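Local structure of Rho guanine nucleotide exchange factor 11 (Homo sapiens, 5JHH) at residues A[316-321]-A[334-339]; A[239-244]-A[310-315]; A[218-223]-A[252-257]. The protein probably activates Rho-family GTPases by promoting exchange of bound GDP for GTP, using a RhoGEF (DH) domain followed by a PH domain. All blocks are in the same frame, centred on the assembly; numbering follows the deposited sequence.

Interaction 1: residues A[316-321]-A[334-339]; sequences LNAVLI and ICTSKL
Val319 and Cys335 face each other as an antiparallel non-hydrogen-bonded pair with CA atoms 4.4 Å apart, next to the hydrogen-bonded pair Leu320 and Ile334. Together they form the open end of the beta hairpin 319-323/330-335 of the PH domain. Leu320 N gives to Ile334 O at 2.9 Å, and Ile334 N returns the bond to Leu320 O. A third bond, from Thr336 N to Ala318 O, continues past the paired strands, but here the donor stands about 50° out of the carbonyl plane, consistent with backbones that are leaving the regular strand pairing.

The two faces differ in character. Val319 and Cys335 share the face where Val319, buried, packs on Val366 of the C-terminal helix 352-368; a compact, beta-branched valine suits a buried strand position facing the helix. Leu320 and Ile334 lie on the other face, near the surface, their CB atoms 4.3 Å apart. Thr336 adds its methyl to this apolar patch, its side chain crossing that of Leu320 at about a right angle. A chi1 of 58° in Thr336 sets OG1 between the backbone N and C and swings CG2 toward Leu320, where it meets CG at 3.6 Å and CD1 at 4.0 Å.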
ATOM      1  N   LEU A 316      -2.275  14.772 -26.059  1.00 38.37           N
ATOM      2  CA  LEU A 316      -3.387  13.937 -25.703  1.00 36.80           C
ATOM      3  C   LEU A 316      -4.686  14.478 -26.231  1.00 37.80           C
ATOM      4  O   LEU A 316      -5.646  13.738 -26.321  1.00 40.54           O
ATOM      5  CB  LEU A 316      -3.456  13.782 -24.188  1.00 39.63           C
ATOM      6  CG  LEU A 316      -2.300  13.016 -23.517  1.00 39.50           C
ATOM      7  CD1 LEU A 316      -2.464  13.072 -22.023  1.00 40.68           C
ATOM      8  CD2 LEU A 316      -2.218  11.568 -23.970  1.00 38.99           C
ATOM      9  N   ASN A 317      -4.736  15.751 -26.595  1.00 34.57           N
ATOM     10  CA  ASN A 317      -5.967  16.300 -27.177  1.00 39.07           C
ATOM     11  C   ASN A 317      -6.131  16.012 -28.668  1.00 41.73           C
ATOM     12  O   ASN A 317      -7.160  16.351 -29.252  1.00 41.44           O
ATOM     13  CB  ASN A 317      -6.038  17.813 -26.962  1.00 39.91           C
ATOM     14  CG  ASN A 317      -4.869  18.534 -27.558  1.00 38.61           C
ATOM     15  OD1 ASN A 317      -4.110  17.977 -28.342  1.00 41.42           O
ATOM     16  ND2 ASN A 317      -4.692  19.764 -27.165  1.00 40.65           N
ATOM     17  N   ALA A 318      -5.113  15.380 -29.251  1.00 43.13           N
ATOM     18  CA  ALA A 318      -5.025  15.100 -30.681  1.00 42.55           C
ATOM     19  C   ALA A 318      -4.728  13.616 -30.930  1.00 42.73           C
ATOM     20  O   ALA A 318      -3.960  13.266 -31.849  1.00 41.49           O
ATOM     21  CB  ALA A 318      -3.924  15.959 -31.299  1.00 41.88           C
ATOM     22  N   VAL A 319      -5.278  12.746 -30.079  1.00 40.96           N
ATOM     23  CA  VAL A 319      -5.136  11.321 -30.297  1.00 37.84           C
ATOM     24  C   VAL A 319      -6.358  10.552 -29.878  1.00 38.25           C
ATOM     25  O   VAL A 319      -7.194  11.024 -29.101  1.00 40.87           O
ATOM     26  CB  VAL A 319      -3.918  10.658 -29.599  1.00 36.98           C
ATOM     27  CG1 VAL A 319      -2.596  11.352 -29.900  1.00 36.93           C
ATOM     28  CG2 VAL A 319      -4.127  10.580 -28.106  1.00 40.46           C
ATOM     29  N   LEU A 320      -6.422   9.339 -30.416  1.00 39.93           N
ATOM     30  CA  LEU A 320      -7.412   8.334 -30.045  1.00 43.02           C
ATOM     31  C   LEU A 320      -6.700   7.056 -29.599  1.00 42.55           C
ATOM     32  O   LEU A 320      -5.585   6.768 -30.039  1.00 44.48           O
ATOM     33  CB  LEU A 320      -8.307   8.001 -31.242  1.00 42.92           C
ATOM     34  CG  LEU A 320      -9.058   9.182 -31.857  1.00 47.35           C
ATOM     35  CD1 LEU A 320      -9.893   8.660 -33.018  1.00 48.08           C
ATOM     36  CD2 LEU A 320      -9.927   9.921 -30.844  1.00 46.80           C
ATOM     37  N   ILE A 321      -7.377   6.263 -28.778  1.00 35.61           N
ATOM     38  CA  ILE A 321      -6.774   5.102 -28.154  1.00 35.51           C
ATOM     39  C   ILE A 321      -7.575   3.884 -28.582  1.00 36.21           C
ATOM     40  O   ILE A 321      -8.786   3.870 -28.443  1.00 32.18           O
ATOM     41  CB  ILE A 321      -6.851   5.223 -26.606  1.00 38.22           C
ATOM     42  CG1 ILE A 321      -6.252   6.551 -26.122  1.00 36.25           C
ATOM     43  CG2 ILE A 321      -6.182   4.037 -25.922  1.00 42.18           C
ATOM     44  CD1 ILE A 321      -4.780   6.740 -26.436  1.00 38.52           C
ATOM     45  N   ILE A 334      -3.609   6.707 -32.162  1.00 41.82           N
ATOM     46  CA  ILE A 334      -3.889   7.226 -33.480  1.00 38.69           C
ATOM     47  C   ILE A 334      -3.920   8.740 -33.411  1.00 38.31           C
ATOM     48  O   ILE A 334      -4.784   9.304 -32.752  1.00 38.81           O
ATOM     49  CB  ILE A 334      -5.240   6.707 -33.940  1.00 39.56           C
ATOM     50  CG1 ILE A 334      -5.274   5.181 -33.791  1.00 41.20           C
ATOM     51  CG2 ILE A 334      -5.525   7.180 -35.356  1.00 42.50           C
ATOM     52  CD1 ILE A 334      -6.517   4.521 -34.339  1.00 44.08           C
ATOM     53  N   CYS A 335      -2.969   9.388 -34.078  1.00 40.36           N
ATOM     54  CA  CYS A 335      -2.858  10.842 -34.054  1.00 46.94           C
ATOM     55  C   CYS A 335      -3.875  11.408 -35.008  1.00 46.45           C
ATOM     56  O   CYS A 335      -3.999  10.929 -36.133  1.00 40.49           O
ATOM     57  CB  CYS A 335      -1.469  11.276 -34.491  1.00 48.25           C
ATOM     58  SG  CYS A 335      -0.117  10.404 -33.664  1.00 53.79           S
ATOM     59  N   THR A 336      -4.599  12.424 -34.566  1.00 48.58           N
ATOM     60  CA  THR A 336      -5.772  12.884 -35.290  1.00 51.94           C
ATOM     61  C   THR A 336      -5.587  14.221 -35.978  1.00 53.21           C
ATOM     62  O   THR A 336      -6.496  14.690 -36.669  1.00 49.07           O
ATOM     63  CB  THR A 336      -6.957  13.003 -34.341  1.00 54.47           C
ATOM     64  OG1 THR A 336      -6.629  13.910 -33.275  1.00 59.31           O
ATOM     65  CG2 THR A 336      -7.275  11.657 -33.769  1.00 53.28           C
ATOM     66  N   SER A 337      -4.436  14.847 -35.754  1.00 56.64           N
ATOM     67  CA  SER A 337      -4.055  16.050 -36.482  1.00 62.39           C
ATOM     68  C   SER A 337      -3.942  15.729 -37.965  1.00 72.21           C
ATOM     69  O   SER A 337      -3.261  14.762 -38.338  1.00 65.22           O
ATOM     70  CB  SER A 337      -2.695  16.544 -35.987  1.00 62.98           C
ATOM     71  OG  SER A 337      -2.075  17.352 -36.960  1.00 62.41           O
ATOM     72  N   LYS A 338      -4.598  16.523 -38.814  1.00 75.04           N
ATOM     73  CA  LYS A 338      -4.390  16.404 -40.275  1.00 75.27           C
ATOM     74  C   LYS A 338      -2.914  16.509 -40.708  1.00 78.25           C
ATOM     75  O   LYS A 338      -2.547  16.138 -41.824  1.00 74.19           O
ATOM     76  CB  LYS A 338      -5.232  17.410 -41.049  1.00 75.12           C
ATOM     77  CG  LYS A 338      -5.701  18.643 -40.285  1.00 84.49           C
ATOM     78  CD  LYS A 338      -7.210  18.635 -40.085  1.00 87.39           C
ATOM     79  CE  LYS A 338      -7.932  18.375 -41.408  1.00 89.33           C
ATOM     80  NZ  LYS A 338      -9.093  19.270 -41.663  1.00 91.78           N
ATOM     81  N   LEU A 339      -2.073  16.970 -39.790  1.00 79.21           N
ATOM     82  CA  LEU A 339      -0.643  17.038 -39.989  1.00 81.45           C
ATOM     83  C   LEU A 339       0.022  15.844 -39.321  1.00 90.73           C
ATOM     84  O   LEU A 339       1.249  15.786 -39.245  1.00 81.46           O
ATOM     85  CB  LEU A 339      -0.106  18.308 -39.344  1.00 78.44           C
ATOM     86  CG  LEU A 339      -0.917  19.593 -39.576  1.00 86.11           C
ATOM     87  CD1 LEU A 339      -2.282  19.672 -38.878  1.00 86.20           C
ATOM     88  CD2 LEU A 339      -0.055  20.771 -39.145  1.00 84.63           C
TER

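Interaction 2: residues A[239-244]-A[310-315]; sequences PLAAEF and FSPVLK
The aromatic ring of Phe244 lies between two aliphatic groups. Val313 presents its CG1 methyl to one face, offset toward the rim, in a CH-pi contact; the modelled carbons sit implausibly close, so the exact separation is doubtful. Across the other face lies CG of the neighbouring Glu243, 3.8 Å above the plane and over the ring centre. With chi1 of Val313 near 179°, CG1 extends anti to the backbone N, which carries it over the ring. Strand 313-315 pairs with strand 280-287 in the sheet of the PH domain, and Leu280 of that neighbour touches Phe244, Val313 and Lys315. The contact therefore packs the non-strand segment 239-244 onto the sheet, and a large flat phenylalanine suits the task because it offers two broad apolar faces.

Lys315 passes the ring obliquely, its CE 4.0 Å from Phe244 CZ. Its chain bends at the last torsion, and NZ meets Glu243, whose side chain comes from the opposite direction, in a long salt bridge of 3.5 Å to OE2. Were Phe244 replaced by alanine, a gap would probably open between Val313 and Glu243 CG, and Lys315 CE would lose its aromatic neighbour.

Farther along, Ala241 CB touches Pro312 CD at 4.2 Å, a small methyl fitting beside the pyrrolidine ring. The buried Ser311 turns its hydroxyl back on its own segment: OG donates to Val313 O at 3.0 Å, in the carbonyl plane and on a lone pair. The backbone O of Ser311 is hydrogen-bonded to Tyr345 OH. With no hydrogen bond crossing between the segments, cohesion probably comes mainly from apolar packing, with an exposed pair of opposite charges at one margin adding electrostatic attraction.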
ATOM      1  N   PRO A 239       8.299  18.566 -38.763  1.00122.38           N
ATOM      2  CA  PRO A 239       8.006  19.790 -38.013  1.00119.35           C
ATOM      3  C   PRO A 239       7.600  19.522 -36.564  1.00108.77           C
ATOM      4  O   PRO A 239       8.109  20.173 -35.657  1.00105.09           O
ATOM      5  CB  PRO A 239       6.831  20.407 -38.794  1.00120.79           C
ATOM      6  CG  PRO A 239       6.993  19.896 -40.186  1.00121.08           C
ATOM      7  CD  PRO A 239       7.517  18.495 -40.017  1.00121.75           C
ATOM      8  N   LEU A 240       6.730  18.531 -36.368  1.00103.30           N
ATOM      9  CA  LEU A 240       5.986  18.340 -35.113  1.00104.77           C
ATOM     10  C   LEU A 240       6.766  17.839 -33.892  1.00101.90           C
ATOM     11  O   LEU A 240       6.170  17.560 -32.848  1.00100.96           O
ATOM     12  CB  LEU A 240       4.769  17.429 -35.364  1.00105.14           C
ATOM     13  CG  LEU A 240       3.406  18.140 -35.364  1.00115.07           C
ATOM     14  CD1 LEU A 240       3.480  19.538 -35.979  1.00112.74           C
ATOM     15  CD2 LEU A 240       2.341  17.296 -36.061  1.00112.17           C
ATOM     16  N   ALA A 241       8.087  17.755 -34.005  1.00 99.57           N
ATOM     17  CA  ALA A 241       8.922  17.370 -32.873  1.00 95.89           C
ATOM     18  C   ALA A 241       9.653  18.572 -32.259  1.00 90.91           C
ATOM     19  O   ALA A 241       9.972  18.571 -31.080  1.00 85.15           O
ATOM     20  CB  ALA A 241       9.923  16.298 -33.299  1.00 95.69           C
ATOM     21  N   ALA A 242       9.899  19.606 -33.055  1.00 89.58           N
ATOM     22  CA  ALA A 242      10.856  20.641 -32.672  1.00 87.02           C
ATOM     23  C   ALA A 242      10.401  21.502 -31.491  1.00 83.46           C
ATOM     24  O   ALA A 242      11.235  22.018 -30.743  1.00 85.04           O
ATOM     25  CB  ALA A 242      11.180  21.519 -33.872  1.00 87.00           C
ATOM     26  N   GLU A 243       9.091  21.661 -31.323  1.00 78.74           N
ATOM     27  CA  GLU A 243       8.567  22.509 -30.249  1.00 79.70           C
ATOM     28  C   GLU A 243       8.837  21.920 -28.852  1.00 82.24           C
ATOM     29  O   GLU A 243       8.733  22.629 -27.846  1.00 81.33           O
ATOM     30  CB  GLU A 243       7.069  22.773 -30.442  1.00 79.10           C
ATOM     31  CG  GLU A 243       6.167  21.679 -29.907  1.00 78.06           C
ATOM     32  CD  GLU A 243       4.729  21.836 -30.355  1.00 81.89           C
ATOM     33  OE1 GLU A 243       4.412  21.386 -31.482  1.00 91.08           O
ATOM     34  OE2 GLU A 243       3.915  22.375 -29.567  1.00 77.05           O
ATOM     35  N   PHE A 244       9.196  20.634 -28.788  1.00 81.42           N
ATOM     36  CA  PHE A 244       9.558  19.992 -27.513  1.00 76.68           C
ATOM     37  C   PHE A 244      11.061  19.839 -27.311  1.00 69.03           C
ATOM     38  O   PHE A 244      11.496  18.899 -26.663  1.00 70.42           O
ATOM     39  CB  PHE A 244       8.896  18.610 -27.397  1.00 72.94           C
ATOM     40  CG  PHE A 244       7.393  18.643 -27.488  1.00 67.38           C
ATOM     41  CD1 PHE A 244       6.644  19.329 -26.534  1.00 64.20           C
ATOM     42  CD2 PHE A 244       6.723  17.976 -28.525  1.00 64.55           C
ATOM     43  CE1 PHE A 244       5.260  19.363 -26.618  1.00 61.86           C
ATOM     44  CE2 PHE A 244       5.346  18.007 -28.616  1.00 57.84           C
ATOM     45  CZ  PHE A 244       4.612  18.705 -27.665  1.00 59.70           C
ATOM     46  N   PHE A 310       8.929   9.404 -36.878  1.00 71.70           N
ATOM     47  CA  PHE A 310       7.931   9.470 -35.796  1.00 65.00           C
ATOM     48  C   PHE A 310       8.292  10.480 -34.682  1.00 59.10           C
ATOM     49  O   PHE A 310       9.438  10.512 -34.219  1.00 55.77           O
ATOM     50  CB  PHE A 310       7.802   8.094 -35.160  1.00 68.37           C
ATOM     51  CG  PHE A 310       6.677   7.264 -35.706  1.00 70.74           C
ATOM     52  CD1 PHE A 310       5.375   7.706 -35.616  1.00 69.34           C
ATOM     53  CD2 PHE A 310       6.916   6.002 -36.244  1.00 74.25           C
ATOM     54  CE1 PHE A 310       4.330   6.923 -36.077  1.00 73.02           C
ATOM     55  CE2 PHE A 310       5.874   5.214 -36.700  1.00 73.62           C
ATOM     56  CZ  PHE A 310       4.581   5.675 -36.613  1.00 73.25           C
ATOM     57  N   SER A 311       7.320  11.289 -34.246  1.00 53.54           N
ATOM     58  CA  SER A 311       7.521  12.185 -33.083  1.00 52.30           C
ATOM     59  C   SER A 311       7.505  11.390 -31.758  1.00 51.48           C
ATOM     60  O   SER A 311       6.752  10.414 -31.624  1.00 47.82           O
ATOM     61  CB  SER A 311       6.455  13.289 -33.010  1.00 50.56           C
ATOM     62  OG  SER A 311       6.590  14.085 -31.825  1.00 43.75           O
ATOM     63  N   PRO A 312       8.326  11.822 -30.781  1.00 53.48           N
ATOM     64  CA  PRO A 312       8.438  11.152 -29.483  1.00 56.03           C
ATOM     65  C   PRO A 312       7.472  11.715 -28.433  1.00 49.67           C
ATOM     66  O   PRO A 312       7.327  11.138 -27.357  1.00 42.75           O
ATOM     67  CB  PRO A 312       9.893  11.423 -29.081  1.00 54.18           C
ATOM     68  CG  PRO A 312      10.269  12.689 -29.789  1.00 58.41           C
ATOM     69  CD  PRO A 312       9.241  12.984 -30.857  1.00 58.05           C
ATOM     70  N   VAL A 313       6.808  12.814 -28.773  1.00 45.78           N
ATOM     71  CA  VAL A 313       5.828  13.434 -27.914  1.00 41.60           C
ATOM     72  C   VAL A 313       4.494  13.462 -28.630  1.00 43.06           C
ATOM     73  O   VAL A 313       4.416  13.806 -29.802  1.00 53.51           O
ATOM     74  CB  VAL A 313       6.220  14.868 -27.598  1.00 41.08           C
ATOM     75  CG1 VAL A 313       5.168  15.529 -26.722  1.00 46.63           C
ATOM     76  CG2 VAL A 313       7.566  14.893 -26.924  1.00 38.40           C
ATOM     77  N   LEU A 314       3.440  13.111 -27.916  1.00 43.14           N
ATOM     78  CA  LEU A 314       2.074  13.155 -28.450  1.00 42.79           C
ATOM     79  C   LEU A 314       1.237  14.051 -27.574  1.00 39.97           C
ATOM     80  O   LEU A 314       1.371  14.014 -26.370  1.00 41.86           O
ATOM     81  CB  LEU A 314       1.485  11.734 -28.491  1.00 42.50           C
ATOM     82  CG  LEU A 314       2.307  10.802 -29.394  1.00 46.29           C
ATOM     83  CD1 LEU A 314       1.801   9.375 -29.424  1.00 44.94           C
ATOM     84  CD2 LEU A 314       2.329  11.373 -30.808  1.00 51.77           C
ATOM     85  N   LYS A 315       0.392  14.865 -28.191  1.00 45.37           N
ATOM     86  CA  LYS A 315      -0.570  15.679 -27.478  1.00 42.25           C
ATOM     87  C   LYS A 315      -1.860  14.901 -27.310  1.00 41.01           C
ATOM     88  O   LYS A 315      -2.471  14.438 -28.279  1.00 42.12           O
ATOM     89  CB  LYS A 315      -0.819  16.981 -28.215  1.00 44.08           C
ATOM     90  CG  LYS A 315       0.434  17.819 -28.417  1.00 46.93           C
ATOM     91  CD  LYS A 315       0.048  19.293 -28.477  1.00 54.67           C
ATOM     92  CE  LYS A 315       1.175  20.189 -28.975  1.00 60.96           C
ATOM     93  NZ  LYS A 315       1.075  20.441 -30.439  1.00 64.67           N
TER

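Interaction 3: residues A[218-223]-A[252-257]; sequences RHRLEG and RKMIHE
Glu257 OE2 lies over one face of the Arg220 guanidinium, 3.4 Å from NH2 in a salt bridge: the oxygen sits above the flat group, where no N-H is directed, so only the charges attract. The carboxylate and guanidinium planes are turned 72° apart. Directed bonding is left to Tyr224, whose OH is hydrogen-bonded both to Arg220 NH2 and to Glu257 OE1 and so links the two charged groups. In Arg220 the extended first two torsions (chi1 175°) bring CD to Met254 CE at 3.8 Å, and the bend at chi3 then turns NE and the guanidinium so that a face meets Glu257 OE2, which also lies 3.1 Å from Arg220 CD.

These residues join the long helix 189-227, which leads from the RhoGEF domain to the PH domain, to the start of the PH strand 254-263. The two short axes pass 10.6 Å apart at 68°. A classic beta bulge, in which Ile255 and His256 both face Leu276, is consistent with Met254 and Glu257 both facing the helix, since in a regular strand residues three apart would point to opposite faces.

Leu221 provides the apolar half of the contact. Its CD2 lies 4.2 Å from Met254 SD, where the flexible thioether can follow the helix surface, and its CD1 touches Arg252 O at 3.7 Å. The Arg252 side chain leads away from the helix, and its NH1 forms a salt bridge with Asp279.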
ATOM      1  N   ARG A 218       6.731  14.663  -7.930  1.00 29.58           N
ATOM      2  CA  ARG A 218       7.497  15.888  -8.192  1.00 36.29           C
ATOM      3  C   ARG A 218       8.987  15.646  -8.101  1.00 38.30           C
ATOM      4  O   ARG A 218       9.759  16.106  -8.962  1.00 33.50           O
ATOM      5  CB  ARG A 218       7.094  17.003  -7.244  1.00 43.76           C
ATOM      6  CG  ARG A 218       7.695  18.378  -7.572  1.00 54.33           C
ATOM      7  CD  ARG A 218       7.131  19.514  -6.704  1.00 62.74           C
ATOM      8  NE  ARG A 218       7.629  19.440  -5.322  1.00 71.86           N
ATOM      9  CZ  ARG A 218       6.886  19.178  -4.235  1.00 76.15           C
ATOM     10  NH1 ARG A 218       5.564  19.010  -4.326  1.00 75.44           N
ATOM     11  NH2 ARG A 218       7.472  19.088  -3.035  1.00 72.42           N
ATOM     12  N   HIS A 219       9.393  14.927  -7.055  1.00 34.24           N
ATOM     13  CA  HIS A 219      10.786  14.583  -6.876  1.00 36.01           C
ATOM     14  C   HIS A 219      11.281  13.686  -8.022  1.00 33.37           C
ATOM     15  O   HIS A 219      12.335  13.907  -8.571  1.00 32.79           O
ATOM     16  CB  HIS A 219      10.949  13.887  -5.533  1.00 35.81           C
ATOM     17  CG  HIS A 219      12.352  13.491  -5.207  1.00 33.03           C
ATOM     18  ND1 HIS A 219      12.857  12.230  -5.473  1.00 36.98           N
ATOM     19  CD2 HIS A 219      13.342  14.168  -4.584  1.00 34.65           C
ATOM     20  CE1 HIS A 219      14.107  12.158  -5.044  1.00 32.53           C
ATOM     21  NE2 HIS A 219      14.421  13.318  -4.491  1.00 31.84           N
ATOM     22  N   ARG A 220      10.488  12.696  -8.392  1.00 33.75           N
ATOM     23  CA  ARG A 220      10.824  11.805  -9.502  1.00 33.70           C
ATOM     24  C   ARG A 220      11.056  12.571 -10.837  1.00 36.74           C
ATOM     25  O   ARG A 220      12.058  12.349 -11.548  1.00 35.69           O
ATOM     26  CB  ARG A 220       9.740  10.722  -9.645  1.00 35.22           C
ATOM     27  CG  ARG A 220       9.936   9.816 -10.855  1.00 37.42           C
ATOM     28  CD  ARG A 220       8.947   8.663 -10.867  1.00 39.20           C
ATOM     29  NE  ARG A 220       9.105   7.807  -9.695  1.00 43.20           N
ATOM     30  CZ  ARG A 220       9.913   6.745  -9.620  1.00 47.20           C
ATOM     31  NH1 ARG A 220       9.984   6.049  -8.490  1.00 48.73           N
ATOM     32  NH2 ARG A 220      10.636   6.356 -10.665  1.00 47.52           N
ATOM     33  N   LEU A 221      10.192  13.538 -11.130  1.00 36.49           N
ATOM     34  CA  LEU A 221      10.288  14.298 -12.385  1.00 34.68           C
ATOM     35  C   LEU A 221      11.443  15.293 -12.428  1.00 36.91           C
ATOM     36  O   LEU A 221      12.004  15.532 -13.494  1.00 37.12           O
ATOM     37  CB  LEU A 221       9.028  15.068 -12.636  1.00 34.39           C
ATOM     38  CG  LEU A 221       7.803  14.220 -12.873  1.00 36.64           C
ATOM     39  CD1 LEU A 221       6.561  15.067 -12.716  1.00 36.63           C
ATOM     40  CD2 LEU A 221       7.840  13.601 -14.243  1.00 39.61           C
ATOM     41  N   GLU A 222      11.786  15.881 -11.294  1.00 34.06           N
ATOM     42  CA  GLU A 222      13.031  16.629 -11.200  1.00 36.04           C
ATOM     43  C   GLU A 222      14.230  15.762 -11.525  1.00 38.68           C
ATOM     44  O   GLU A 222      15.174  16.224 -12.164  1.00 42.05           O
ATOM     45  CB  GLU A 222      13.250  17.199  -9.813  1.00 37.30           C
ATOM     46  CG  GLU A 222      12.292  18.299  -9.414  1.00 46.80           C
ATOM     47  CD  GLU A 222      12.144  18.427  -7.889  1.00 58.36           C
ATOM     48  OE1 GLU A 222      12.781  17.635  -7.147  1.00 63.03           O
ATOM     49  OE2 GLU A 222      11.377  19.313  -7.429  1.00 64.27           O
ATOM     50  N   GLY A 223      14.229  14.524 -11.048  1.00 38.00           N
ATOM     51  CA  GLY A 223      15.371  13.654 -11.298  1.00 35.71           C
ATOM     52  C   GLY A 223      15.436  13.289 -12.763  1.00 35.50           C
ATOM     53  O   GLY A 223      16.497  13.242 -13.346  1.00 40.52           O
ATOM     54  N   ARG A 252       4.697  19.894 -15.192  1.00 53.48           N
ATOM     55  CA  ARG A 252       3.500  19.118 -15.509  1.00 52.92           C
ATOM     56  C   ARG A 252       3.266  18.077 -14.451  1.00 44.58           C
ATOM     57  O   ARG A 252       4.165  17.701 -13.703  1.00 43.00           O
ATOM     58  CB  ARG A 252       3.653  18.423 -16.869  1.00 63.35           C
ATOM     59  CG  ARG A 252       3.724  19.400 -18.028  1.00 65.42           C
ATOM     60  CD  ARG A 252       4.899  19.111 -18.955  1.00 66.60           C
ATOM     61  NE  ARG A 252       5.033  20.109 -20.019  1.00 61.97           N
ATOM     62  CZ  ARG A 252       4.092  20.333 -20.923  1.00 60.81           C
ATOM     63  NH1 ARG A 252       2.953  19.664 -20.882  1.00 59.56           N
ATOM     64  NH2 ARG A 252       4.278  21.233 -21.867  1.00 71.20           N
ATOM     65  N   LYS A 253       2.047  17.579 -14.413  1.00 40.48           N
ATOM     66  CA  LYS A 253       1.746  16.498 -13.530  1.00 42.41           C
ATOM     67  C   LYS A 253       1.842  15.139 -14.243  1.00 37.54           C
ATOM     68  O   LYS A 253       1.482  15.008 -15.400  1.00 32.60           O
ATOM     69  CB  LYS A 253       0.375  16.714 -12.904  1.00 46.12           C
ATOM     70  CG  LYS A 253       0.394  17.709 -11.752  1.00 47.33           C
ATOM     71  CD  LYS A 253      -1.013  18.124 -11.361  1.00 49.47           C
ATOM     72  CE  LYS A 253      -1.748  16.981 -10.689  1.00 56.06           C
ATOM     73  NZ  LYS A 253      -2.889  17.500  -9.884  1.00 64.46           N
ATOM     74  N   MET A 254       2.348  14.144 -13.528  1.00 34.52           N
ATOM     75  CA  MET A 254       2.408  12.800 -14.028  1.00 32.35           C
ATOM     76  C   MET A 254       1.217  11.999 -13.574  1.00 33.25           C
ATOM     77  O   MET A 254       0.866  12.010 -12.407  1.00 40.25           O
ATOM     78  CB  MET A 254       3.645  12.109 -13.514  1.00 33.66           C
ATOM     79  CG  MET A 254       3.791  10.703 -14.098  1.00 36.48           C
ATOM     80  SD  MET A 254       5.505  10.176 -14.022  1.00 38.30           S
ATOM     81  CE  MET A 254       5.814  10.213 -12.270  1.00 36.09           C
ATOM     82  N   ILE A 255       0.639  11.259 -14.488  1.00 26.18           N
ATOM     83  CA  ILE A 255      -0.449  10.386 -14.174  1.00 27.93           C
ATOM     84  C   ILE A 255       0.040   8.980 -14.006  1.00 27.82           C
ATOM     85  O   ILE A 255      -0.441   8.240 -13.144  1.00 28.76           O
ATOM     86  CB  ILE A 255      -1.485  10.433 -15.307  1.00 31.74           C
ATOM     87  CG1 ILE A 255      -2.029  11.877 -15.446  1.00 33.70           C
ATOM     88  CG2 ILE A 255      -2.587   9.410 -15.111  1.00 30.94           C
ATOM     89  CD1 ILE A 255      -3.272  12.049 -16.313  1.00 36.54           C
ATOM     90  N   HIS A 256       0.973   8.584 -14.858  1.00 30.29           N
ATOM     91  CA  HIS A 256       1.405   7.194 -14.911  1.00 30.27           C
ATOM     92  C   HIS A 256       2.734   7.133 -15.620  1.00 30.37           C
ATOM     93  O   HIS A 256       3.120   8.085 -16.264  1.00 36.15           O
ATOM     94  CB  HIS A 256       0.375   6.347 -15.640  1.00 29.79           C
ATOM     95  CG  HIS A 256       0.554   4.888 -15.433  1.00 31.70           C
ATOM     96  ND1 HIS A 256       0.801   4.013 -16.468  1.00 39.08           N
ATOM     97  CD2 HIS A 256       0.510   4.141 -14.310  1.00 36.68           C
ATOM     98  CE1 HIS A 256       0.906   2.785 -15.988  1.00 39.41           C
ATOM     99  NE2 HIS A 256       0.748   2.838 -14.677  1.00 39.70           N
ATOM    100  N   GLU A 257       3.469   6.050 -15.423  1.00 31.46           N
ATOM    101  CA  GLU A 257       4.705   5.808 -16.148  1.00 31.66           C
ATOM    102  C   GLU A 257       4.964   4.303 -16.233  1.00 30.40           C
ATOM    103  O   GLU A 257       4.334   3.505 -15.549  1.00 31.22           O
ATOM    104  CB  GLU A 257       5.868   6.538 -15.481  1.00 34.48           C
ATOM    105  CG  GLU A 257       6.200   5.999 -14.117  1.00 36.76           C
ATOM    106  CD  GLU A 257       7.526   6.473 -13.579  1.00 40.73           C
ATOM    107  OE1 GLU A 257       8.375   6.969 -14.354  1.00 42.69           O
ATOM    108  OE2 GLU A 257       7.742   6.271 -12.366  1.00 43.79           O
TER

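All three contacts reach the same PH-domain sheet. Interactions 1 and 2 are neighbours, their centres 12 Å apart: segment 310-315 runs straight into 316-321, Leu314 CD2 packs on Cys335 SG at 3.9 Å, and Leu339 O lies 3.7 Å from Leu240 CD2. Interaction 3 is more distant, its centre about 23 Å from that of interaction 1 and 19 Å from that of interaction 2, and does not touch either. Along the chain, interactions 2 and 3 interleave, with 239-244 falling between 218-223 and 252-257, whereas interaction 1 closes last. Interactions 1 and 2 thus lie within the PH domain, while interaction 3 joins it to the long helix from the RhoGEF domain.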